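Cellulose-binding protein (Saccharophagus degradans, PDB 2X32) probably binds and carries long-chain polyisoprenoids, here holding octaprenyl diphosphate, and is implicated in plant cell wall breakdown. Local coordinates at residues A[71-85]-A[102-114]. Sequence-based numbering, arbitrary orientation.
Sequences LFETATYSVATVTVP and VDVSATLDLHGVP. With OTP ((2E,6E,10E,14E,18E,22E,26E)-3,7,11,15,19,23,27,31-octamethyldotriaconta-2,6,10,14,18,22,26,30-octaenyl trihydrogen diphosphate), chain C.
Two waters grip Val79 O and tie it to Asp109 and to the turn that follows it. One donates to Val79 O and accepts from His111 N. The second also holds Thr81 OG1 and Asp109 OD2. Beyond them the antiparallel strands 79-85 and 102-109 pair directly. Asp109 N reaches Thr81 O at 2.8 Å, nearly straight at 174°, and Thr81 N returns a bond to Asp109 O. Thr83 and Thr107 repeat this exchange. The lipid side is apolar. Val82 CG2 meets Leu108 CD1 at 3.7 Å, and Val84 CG2 lies 3.5 Å from Ala106 CB. Both CG2 methyls stand beside their own backbone N because CG1 is anti to it (chi1 -176° and -180°), and both also touch the prenyl chain. Leu110 CD1 touches both Ala80 CB (3.8 Å) and OTP C23 (3.9 Å). Just past Leu110, His111 CA lies over one face of the Tyr77 ring, a CH-pi contact 4.0 Å from the centroid. Thr76 CG2 covers the opposite face. His111 ND1 gives Phe72 O a weak bond of 3.4 Å. Leu110 to Val113 form a type I' turn. These strands make one wall of the lipid-filled antiparallel beta-barrel of the YceI-like fold.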
ATOM      1  N   LEU A  71      -6.855   4.461  14.728  1.00  5.89           N
ATOM      2  CA  LEU A  71      -7.031   3.454  13.692  1.00  5.77           C
ATOM      3  C   LEU A  71      -5.762   2.599  13.579  1.00  5.10           C
ATOM      4  O   LEU A  71      -5.762   1.426  13.941  1.00  6.62           O
ATOM      5  CB  LEU A  71      -7.490   4.066  12.387  1.00  6.73           C
ATOM      6  CG  LEU A  71      -7.628   3.102  11.228  1.00  7.74           C
ATOM      7  CD1 LEU A  71      -8.878   2.254  11.425  1.00  6.76           C
ATOM      8  CD2 LEU A  71      -7.594   3.906   9.901  1.00  8.50           C
ATOM      9  N   PHE A  72      -4.681   3.184  13.053  1.00  4.47           N
ATOM     10  CA  PHE A  72      -3.473   2.482  12.856  1.00  5.27           C
ATOM     11  C   PHE A  72      -2.739   2.215  14.154  1.00  5.19           C
ATOM     12  O   PHE A  72      -1.952   1.267  14.255  1.00  5.04           O
ATOM     13  CB  PHE A  72      -2.576   3.228  11.890  1.00  4.60           C
ATOM     14  CG  PHE A  72      -3.207   3.400  10.533  1.00  6.12           C
ATOM     15  CD1 PHE A  72      -3.708   2.277   9.853  1.00  6.17           C
ATOM     16  CD2 PHE A  72      -3.273   4.608   9.914  1.00  7.02           C
ATOM     17  CE1 PHE A  72      -4.296   2.415   8.642  1.00  7.18           C
ATOM     18  CE2 PHE A  72      -3.882   4.752   8.691  1.00  7.33           C
ATOM     19  CZ  PHE A  72      -4.382   3.698   8.048  1.00  8.24           C
ATOM     20  N   GLU A  73      -2.964   3.071  15.153  1.00  5.37           N
ATOM     21  CA  GLU A  73      -2.290   2.961  16.487  1.00  6.06           C
ATOM     22  C   GLU A  73      -0.789   2.999  16.310  1.00  5.17           C
ATOM     23  O   GLU A  73      -0.081   2.086  16.697  1.00  5.32           O
ATOM     24  CB  GLU A  73      -2.745   1.694  17.220  1.00  6.13           C
ATOM     25  CG  GLU A  73      -4.205   1.676  17.466  1.00  7.45           C
ATOM     26  CD  GLU A  73      -4.580   0.508  18.348  1.00 11.44           C
ATOM     27  OE1 GLU A  73      -4.730  -0.602  17.854  1.00 10.46           O
ATOM     28  OE2 GLU A  73      -4.720   0.694  19.582  1.00 14.54           O
ATOM     29  N   THR A  74      -0.316   4.096  15.692  1.00  5.02           N
ATOM     30  CA  THR A  74       1.072   4.209  15.263  1.00  5.42           C
ATOM     31  C   THR A  74       2.135   4.220  16.374  1.00  6.03           C
ATOM     32  O   THR A  74       3.310   3.937  16.073  1.00  7.99           O
ATOM     33  CB  THR A  74       1.291   5.404  14.331  1.00  4.89           C
ATOM     34  OG1 THR A  74       1.089   6.619  15.032  1.00  5.09           O
ATOM     35  CG2 THR A  74       0.386   5.316  13.075  1.00  5.77           C
ATOM     36  N   ALA A  75       1.758   4.502  17.613  1.00  7.57           N
ATOM     37  CA  ALA A  75       2.753   4.375  18.716  1.00  8.42           C
ATOM     38  C   ALA A  75       3.198   2.912  18.834  1.00 10.01           C
ATOM     39  O   ALA A  75       4.323   2.620  19.284  1.00 12.09           O
ATOM     40  CB  ALA A  75       2.241   4.924  20.012  1.00  8.63           C
ATOM     41  N   THR A  76       2.323   1.976  18.432  1.00  7.47           N
ATOM     42  CA  THR A  76       2.646   0.548  18.423  1.00  6.90           C
ATOM     43  C   THR A  76       3.067   0.043  17.079  1.00  7.13           C
ATOM     44  O   THR A  76       4.032  -0.744  16.927  1.00  8.45           O
ATOM     45  CB  THR A  76       1.423  -0.241  18.934  1.00  7.48           C
ATOM     46  OG1 THR A  76       1.133   0.211  20.278  1.00 10.01           O
ATOM     47  CG2 THR A  76       1.686  -1.747  18.974  1.00  9.83           C
ATOM     48  N   TYR A  77       2.381   0.587  16.063  1.00  6.25           N
ATOM     49  CA  TYR A  77       2.539   0.145  14.681  1.00  6.36           C
ATOM     50  C   TYR A  77       2.900   1.327  13.765  1.00  6.27           C
ATOM     51  O   TYR A  77       2.017   1.973  13.164  1.00  6.44           O
ATOM     52  CB  TYR A  77       1.264  -0.502  14.166  1.00  6.16           C
ATOM     53  CG  TYR A  77       0.727  -1.626  15.007  1.00  4.96           C
ATOM     54  CD1 TYR A  77       1.388  -2.828  15.103  1.00 11.22           C
ATOM     55  CD2 TYR A  77      -0.388  -1.440  15.756  1.00  8.37           C
ATOM     56  CE1 TYR A  77       0.922  -3.833  15.882  1.00 10.36           C
ATOM     57  CE2 TYR A  77      -0.877  -2.463  16.544  1.00 10.83           C
ATOM     58  CZ  TYR A  77      -0.169  -3.655  16.614  1.00 12.60           C
ATOM     59  OH  TYR A  77      -0.657  -4.677  17.415  1.00 14.75           O
ATOM     60  N   SER A  78       4.188   1.659  13.658  1.00  4.97           N
ATOM     61  CA  SER A  78       4.583   2.868  12.946  1.00  4.58           C
ATOM     62  C   SER A  78       4.508   2.651  11.408  1.00  4.22           C
ATOM     63  O   SER A  78       4.335   3.609  10.644  1.00  4.55           O
ATOM     64  CB  SER A  78       5.965   3.345  13.335  1.00  5.47           C
ATOM     65  OG  SER A  78       6.898   2.314  13.142  1.00  5.47           O
ATOM     66  N   VAL A  79       4.748   1.425  10.967  1.00  3.71           N
ATOM     67  CA  VAL A  79       4.799   1.072   9.535  1.00  4.72           C
ATOM     68  C   VAL A  79       3.991  -0.179   9.241  1.00  4.23           C
ATOM     69  O   VAL A  79       3.738  -0.973  10.144  1.00  5.34           O
ATOM     70  CB  VAL A  79       6.212   0.916   9.000  1.00  4.39           C
ATOM     71  CG1 VAL A  79       7.009   2.185   9.242  1.00  5.31           C
ATOM     72  CG2 VAL A  79       6.948  -0.273   9.594  1.00  6.41           C
ATOM     73  N   ALA A  80       3.529  -0.288   7.993  1.00  3.72           N
ATOM     74  CA  ALA A  80       2.949  -1.523   7.408  1.00  4.23           C
ATOM     75  C   ALA A  80       3.942  -2.002   6.355  1.00  4.70           C
ATOM     76  O   ALA A  80       4.547  -1.183   5.633  1.00  5.53           O
ATOM     77  CB  ALA A  80       1.568  -1.296   6.794  1.00  5.92           C
ATOM     78  N   THR A  81       4.202  -3.295   6.323  1.00  4.59           N
ATOM     79  CA  THR A  81       5.268  -3.836   5.461  1.00  4.85           C
ATOM     80  C   THR A  81       4.687  -4.879   4.553  1.00  5.26           C
ATOM     81  O   THR A  81       4.015  -5.831   5.015  1.00  5.26           O
ATOM     82  CB  THR A  81       6.352  -4.461   6.310  1.00  5.42           C
ATOM     83  OG1 THR A  81       6.856  -3.467   7.194  1.00  6.85           O
ATOM     84  CG2 THR A  81       7.437  -5.022   5.435  1.00  7.96           C
ATOM     85  N   VAL A  82       4.879  -4.709   3.249  1.00  4.29           N
ATOM     86  CA  VAL A  82       4.495  -5.691   2.259  1.00  3.78           C
ATOM     87  C   VAL A  82       5.747  -6.394   1.740  1.00  4.22           C
ATOM     88  O   VAL A  82       6.727  -5.748   1.385  1.00  5.92           O
ATOM     89  CB  VAL A  82       3.804  -5.028   1.032  1.00  4.04           C
ATOM     90  CG1 VAL A  82       3.314  -6.072   0.058  1.00  6.84           C
ATOM     91  CG2 VAL A  82       2.642  -4.124   1.471  1.00  6.36           C
ATOM     92  N   THR A  83       5.696  -7.715   1.692  1.00  4.76           N
ATOM     93  CA  THR A  83       6.787  -8.481   1.128  0.50  5.72           C
ATOM     94  C   THR A  83       6.256  -9.379   0.021  1.00  6.72           C
ATOM     95  O   THR A  83       5.172  -9.967   0.138  1.00  7.13           O
ATOM     96  CB  THR A  83       7.491  -9.296   2.212  0.50  5.88           C
ATOM     97  OG1 THR A  83       7.813  -8.459   3.327  0.50  9.86           O
ATOM     98  CG2 THR A  83       8.747  -9.882   1.670  0.50  6.01           C
ATOM     99  N   VAL A  84       6.994  -9.462  -1.099  1.00  5.81           N
ATOM    100  CA  VAL A  84       6.515 -10.173  -2.335  1.00  7.75           C
ATOM    101  C   VAL A  84       7.730 -10.859  -2.937  1.00  8.41           C
ATOM    102  O   VAL A  84       8.705 -10.181  -3.229  1.00  7.46           O
ATOM    103  CB  VAL A  84       5.969  -9.186  -3.383  1.00  7.48           C
ATOM    104  CG1 VAL A  84       5.468  -9.934  -4.677  1.00 10.36           C
ATOM    105  CG2 VAL A  84       4.825  -8.214  -2.862  1.00 12.63           C
ATOM    106  N   PRO A  85       7.653 -12.172  -3.193  1.00  9.83           N
ATOM    107  CA  PRO A  85       8.716 -12.832  -3.969  1.00 11.36           C
ATOM    108  C   PRO A  85       8.642 -12.437  -5.420  1.00 10.75           C
ATOM    109  O   PRO A  85       7.536 -12.364  -6.002  1.00 12.34           O
ATOM    110  CB  PRO A  85       8.404 -14.344  -3.821  1.00 11.00           C
ATOM    111  CG  PRO A  85       7.020 -14.370  -3.416  1.00 15.57           C
ATOM    112  CD  PRO A  85       6.772 -13.170  -2.557  1.00 12.61           C
ATOM    113  N   VAL A 102       1.853 -10.272 -13.158  1.00  7.04           N
ATOM    114  CA  VAL A 102       2.458 -11.188 -12.177  1.00  7.39           C
ATOM    115  C   VAL A 102       1.413 -11.481 -11.126  1.00  6.89           C
ATOM    116  O   VAL A 102       0.907 -10.568 -10.508  1.00  7.17           O
ATOM    117  CB  VAL A 102       3.721 -10.544 -11.511  1.00 10.17           C
ATOM    118  CG1 VAL A 102       4.487 -11.538 -10.601  1.00 13.69           C
ATOM    119  CG2 VAL A 102       4.695  -9.996 -12.559  1.00 10.91           C
ATOM    120  N   ASP A 103       1.049 -12.740 -10.945  1.00  7.48           N
ATOM    121  CA  ASP A 103       0.122 -13.174  -9.898  1.00  7.52           C
ATOM    122  C   ASP A 103       0.959 -13.405  -8.642  1.00  9.02           C
ATOM    123  O   ASP A 103       1.870 -14.250  -8.672  1.00  9.48           O
ATOM    124  CB  ASP A 103      -0.532 -14.462 -10.339  1.00  8.20           C
ATOM    125  CG  ASP A 103      -1.437 -14.278 -11.562  1.00 10.78           C
ATOM    126  OD1 ASP A 103      -2.116 -13.244 -11.609  1.00 13.11           O
ATOM    127  OD2 ASP A 103      -1.437 -15.196 -12.403  1.00 17.23           O
ATOM    128  N   VAL A 104       0.735 -12.582  -7.632  1.00  9.07           N
ATOM    129  CA  VAL A 104       1.516 -12.609  -6.378  1.00  9.68           C
ATOM    130  C   VAL A 104       0.703 -13.048  -5.189  1.00 10.74           C
ATOM    131  O   VAL A 104      -0.482 -12.820  -5.101  1.00  9.91           O
ATOM    132  CB  VAL A 104       2.150 -11.217  -6.085  1.00  9.71           C
ATOM    133  CG1 VAL A 104       2.935 -10.691  -7.247  1.00 12.03           C
ATOM    134  CG2 VAL A 104       1.109 -10.179  -5.665  1.00 10.74           C
ATOM    135  N   SER A 105       1.410 -13.636  -4.210  1.00 12.73           N
ATOM    136  CA  SER A 105       0.901 -13.821  -2.884  1.00 12.04           C
ATOM    137  C   SER A 105       1.794 -12.910  -2.046  1.00 11.48           C
ATOM    138  O   SER A 105       2.977 -13.239  -1.774  1.00 14.99           O
ATOM    139  CB  SER A 105       1.057 -15.272  -2.413  1.00 13.04           C
ATOM    140  OG  SER A 105       0.188 -16.064  -3.163  1.00 15.72           O
ATOM    141  N   ALA A 106       1.297 -11.722  -1.769  1.00  7.92           N
ATOM    142  CA  ALA A 106       2.092 -10.707  -1.065  1.00  8.19           C
ATOM    143  C   ALA A 106       1.680 -10.784   0.381  1.00  8.23           C
ATOM    144  O   ALA A 106       0.493 -10.860   0.689  1.00 13.19           O
ATOM    145  CB  ALA A 106       1.747  -9.323  -1.607  1.00  8.42           C
ATOM    146  N   THR A 107       2.635 -10.728   1.295  1.00  4.95           N
ATOM    147  CA  THR A 107       2.293 -10.655   2.701  0.50  4.20           C
ATOM    148  C   THR A 107       2.244  -9.203   3.138  1.00  5.19           C
ATOM    149  O   THR A 107       3.166  -8.444   2.869  1.00  7.98           O
ATOM    150  CB  THR A 107       3.296 -11.463   3.522  0.50  5.18           C
ATOM    151  OG1 THR A 107       3.262 -12.814   3.059  0.50  5.61           O
ATOM    152  CG2 THR A 107       2.924 -11.471   5.012  0.50  4.34           C
ATOM    153  N   LEU A 108       1.140  -8.833   3.750  1.00  4.74           N
ATOM    154  CA  LEU A 108       0.933  -7.488   4.314  1.00  4.47           C
ATOM    155  C   LEU A 108       0.916  -7.608   5.826  1.00  5.37           C
ATOM    156  O   LEU A 108       0.017  -8.248   6.400  1.00  5.34           O
ATOM    157  CB  LEU A 108      -0.351  -6.833   3.815  1.00  4.00           C
ATOM    158  CG  LEU A 108      -0.751  -5.546   4.540  1.00  4.89           C
ATOM    159  CD1 LEU A 108       0.281  -4.404   4.333  1.00  6.54           C
ATOM    160  CD2 LEU A 108      -2.160  -5.103   3.987  1.00  6.10           C
ATOM    161  N   ASP A 109       1.872  -6.963   6.486  1.00  4.31           N
ATOM    162  CA  ASP A 109       1.957  -6.856   7.934  1.00  5.27           C
ATOM    163  C   ASP A 109       1.413  -5.490   8.318  1.00  4.24           C
ATOM    164  O   ASP A 109       2.113  -4.464   8.143  1.00  5.28           O
ATOM    165  CB  ASP A 109       3.413  -7.040   8.392  1.00  6.72           C
ATOM    166  CG  ASP A 109       3.620  -6.748   9.852  1.00 10.04           C
ATOM    167  OD1 ASP A 109       2.660  -6.891  10.610  1.00  9.53           O
ATOM    168  OD2 ASP A 109       4.743  -6.301  10.223  1.00 15.43           O
ATOM    169  N   LEU A 110       0.137  -5.465   8.730  1.00  4.93           N
ATOM    170  CA  LEU A 110      -0.581  -4.260   9.078  1.00  4.18           C
ATOM    171  C   LEU A 110      -1.306  -4.459  10.377  1.00  4.60           C
ATOM    172  O   LEU A 110      -2.045  -5.451  10.530  1.00  5.09           O
ATOM    173  CB  LEU A 110      -1.608  -3.944   8.003  1.00  4.26           C
ATOM    174  CG  LEU A 110      -2.616  -2.827   8.235  1.00  3.21           C
ATOM    175  CD1 LEU A 110      -1.842  -1.464   8.457  1.00  4.70           C
ATOM    176  CD2 LEU A 110      -3.594  -2.711   7.057  1.00  3.77           C
ATOM    177  N   HIS A 111      -1.129  -3.498  11.278  1.00  5.65           N
ATOM    178  CA  HIS A 111      -1.837  -3.475  12.533  1.00  4.97           C
ATOM    179  C   HIS A 111      -1.727  -4.789  13.307  1.00  6.03           C
ATOM    180  O   HIS A 111      -2.695  -5.250  13.950  1.00  6.50           O
ATOM    181  CB  HIS A 111      -3.277  -3.046  12.294  1.00  5.26           C
ATOM    182  CG  HIS A 111      -4.050  -2.699  13.523  1.00  5.15           C
ATOM    183  ND1 HIS A 111      -3.726  -1.684  14.407  1.00  8.81           N
ATOM    184  CD2 HIS A 111      -5.161  -3.285  14.019  1.00  3.24           C
ATOM    185  CE1 HIS A 111      -4.628  -1.677  15.398  1.00  2.16           C
ATOM    186  NE2 HIS A 111      -5.494  -2.637  15.170  1.00  9.67           N
ATOM    187  N   GLY A 112      -0.527  -5.369  13.249  1.00  6.47           N
ATOM    188  CA  GLY A 112      -0.199  -6.607  13.948  1.00  8.18           C
ATOM    189  C   GLY A 112      -0.834  -7.870  13.475  1.00  8.48           C
ATOM    190  O   GLY A 112      -0.800  -8.875  14.241  1.00  9.82           O
ATOM    191  N   VAL A 113      -1.412  -7.880  12.274  1.00  8.25           N
ATOM    192  CA  VAL A 113      -2.071  -9.074  11.746  1.00  8.68           C
ATOM    193  C   VAL A 113      -1.576  -9.397  10.330  1.00  9.86           C
ATOM    194  O   VAL A 113      -2.267  -9.031   9.346  1.00 11.69           O
ATOM    195  CB  VAL A 113      -3.594  -8.911  11.685  1.00  8.80           C
ATOM    196  CG1 VAL A 113      -4.263 -10.252  11.377  1.00  8.39           C
ATOM    197  CG2 VAL A 113      -4.159  -8.409  13.001  1.00 10.08           C
ATOM    198  N   PRO A 114      -0.469 -10.125  10.196  1.00  8.65           N
ATOM    199  CA  PRO A 114       0.006 -10.485   8.846  1.00  8.39           C
ATOM    200  C   PRO A 114      -1.030 -11.277   8.055  1.00  8.36           C
ATOM    201  O   PRO A 114      -1.658 -12.184   8.591  1.00  9.69           O
ATOM    202  CB  PRO A 114       1.246 -11.353   9.142  1.00  9.91           C
ATOM    203  CG  PRO A 114       1.778 -10.732  10.421  1.00 10.98           C
ATOM    204  CD  PRO A 114       0.502 -10.544  11.227  1.00  9.79           C
TER
HETATM  205  O7  OTP C1174     -18.088  13.459   8.234  0.50 32.14           O
HETATM  206  P2  OTP C1174     -17.153  14.146   9.194  0.50 29.91           P
HETATM  207  O5  OTP C1174     -17.832  14.547  10.492  0.50 31.96           O
HETATM  208  O6  OTP C1174     -16.303  15.223   8.576  0.50 29.44           O
HETATM  209  O4  OTP C1174     -16.133  12.938   9.666  1.00 32.65           O
HETATM  210  P1  OTP C1174     -14.563  12.796   9.312  1.00 31.70           P
HETATM  211  O2  OTP C1174     -14.525  12.257   7.894  1.00 33.32           O
HETATM  212  O3  OTP C1174     -13.697  13.948   9.777  1.00 37.61           O
HETATM  213  O1  OTP C1174     -14.005  11.511  10.123  1.00 30.72           O
HETATM  214  C40 OTP C1174     -14.466  10.212   9.699  1.00 23.59           C
HETATM  215  C39 OTP C1174     -13.285   9.345   9.242  1.00 20.06           C
HETATM  216  C37 OTP C1174     -13.290   8.643   8.125  1.00 16.74           C
HETATM  217  C38 OTP C1174     -14.405   8.589   7.073  1.00 17.55           C
HETATM  218  C36 OTP C1174     -12.085   7.769   7.789  1.00 17.38           C
HETATM  219  C35 OTP C1174     -12.321   6.289   7.939  1.00 18.06           C
HETATM  220  C34 OTP C1174     -11.088   5.485   7.483  1.00 17.41           C
HETATM  221  C32 OTP C1174     -11.116   4.292   6.877  1.00 13.20           C
HETATM  222  C33 OTP C1174     -12.390   3.633   6.470  1.00 14.32           C
HETATM  223  C31 OTP C1174      -9.771   3.694   6.439  1.00 13.34           C
HETATM  224  C30 OTP C1174      -9.414   2.316   6.935  1.00 13.68           C
HETATM  225  C29 OTP C1174      -8.107   1.813   6.332  1.00 11.86           C
HETATM  226  C27 OTP C1174      -7.870   0.548   5.998  1.00 10.61           C
HETATM  227  C28 OTP C1174      -8.818  -0.618   6.268  1.00 13.01           C
HETATM  228  C26 OTP C1174      -6.610   0.159   5.257  1.00 10.32           C
HETATM  229  C25 OTP C1174      -5.680   1.282   4.852  1.00  8.88           C
HETATM  230  C24 OTP C1174      -4.664   0.906   3.760  1.00  9.27           C
HETATM  231  C22 OTP C1174      -3.382   0.602   3.950  1.00  8.65           C
HETATM  232  C23 OTP C1174      -2.637   0.704   5.258  1.00 10.54           C
HETATM  233  C21 OTP C1174      -2.576   0.185   2.754  1.00  8.95           C
HETATM  234  C20 OTP C1174      -2.181  -1.315   2.772  1.00 12.14           C
HETATM  235  C19 OTP C1174      -1.311  -1.738   1.587  1.00  9.21           C
HETATM  236  C17 OTP C1174      -1.710  -2.438   0.526  1.00  8.99           C
HETATM  237  C18 OTP C1174      -3.029  -3.107   0.357  1.00 11.92           C
HETATM  238  C16 OTP C1174      -0.746  -2.596  -0.640  1.00  8.54           C
HETATM  239  C15 OTP C1174      -0.414  -4.031  -0.932  1.00  7.86           C
HETATM  240  C14 OTP C1174       0.791  -4.151  -1.831  1.00  8.57           C
HETATM  241  C12 OTP C1174       0.960  -5.103  -2.781  1.00  8.65           C
HETATM  242  C13 OTP C1174      -0.116  -6.144  -3.087  1.00 13.39           C
HETATM  243  C11 OTP C1174       2.201  -5.197  -3.608  1.00  7.24           C
HETATM  244  C10 OTP C1174       3.186  -4.103  -3.504  1.00  8.19           C
HETATM  245  C9  OTP C1174       4.306  -4.098  -4.547  1.00  8.40           C
HETATM  246  C7  OTP C1174       5.586  -4.456  -4.354  1.00  7.54           C
HETATM  247  C8  OTP C1174       6.219  -4.819  -3.026  1.00  7.25           C
HETATM  248  C6  OTP C1174       6.504  -4.455  -5.554  1.00  6.38           C
HETATM  249  C5  OTP C1174       6.694  -5.819  -6.190  1.00  8.10           C
HETATM  250  C4  OTP C1174       7.686  -5.803  -7.316  1.00  9.13           C
HETATM  251  C2  OTP C1174       7.554  -6.543  -8.421  1.00  8.20           C
HETATM  252  C3  OTP C1174       6.475  -7.510  -8.767  1.00 11.22           C
HETATM  253  C1  OTP C1174       8.640  -6.449  -9.456  1.00  8.78           C
HETATM  254  O   HOH W   1       1.330  -2.052  10.992  1.00  4.63           O
HETATM  255  O   HOH W   2       5.354  -3.664   9.479  1.00  9.86           O
HETATM  256  O   HOH W   3       4.636 -13.953  -5.355  1.00 29.97           O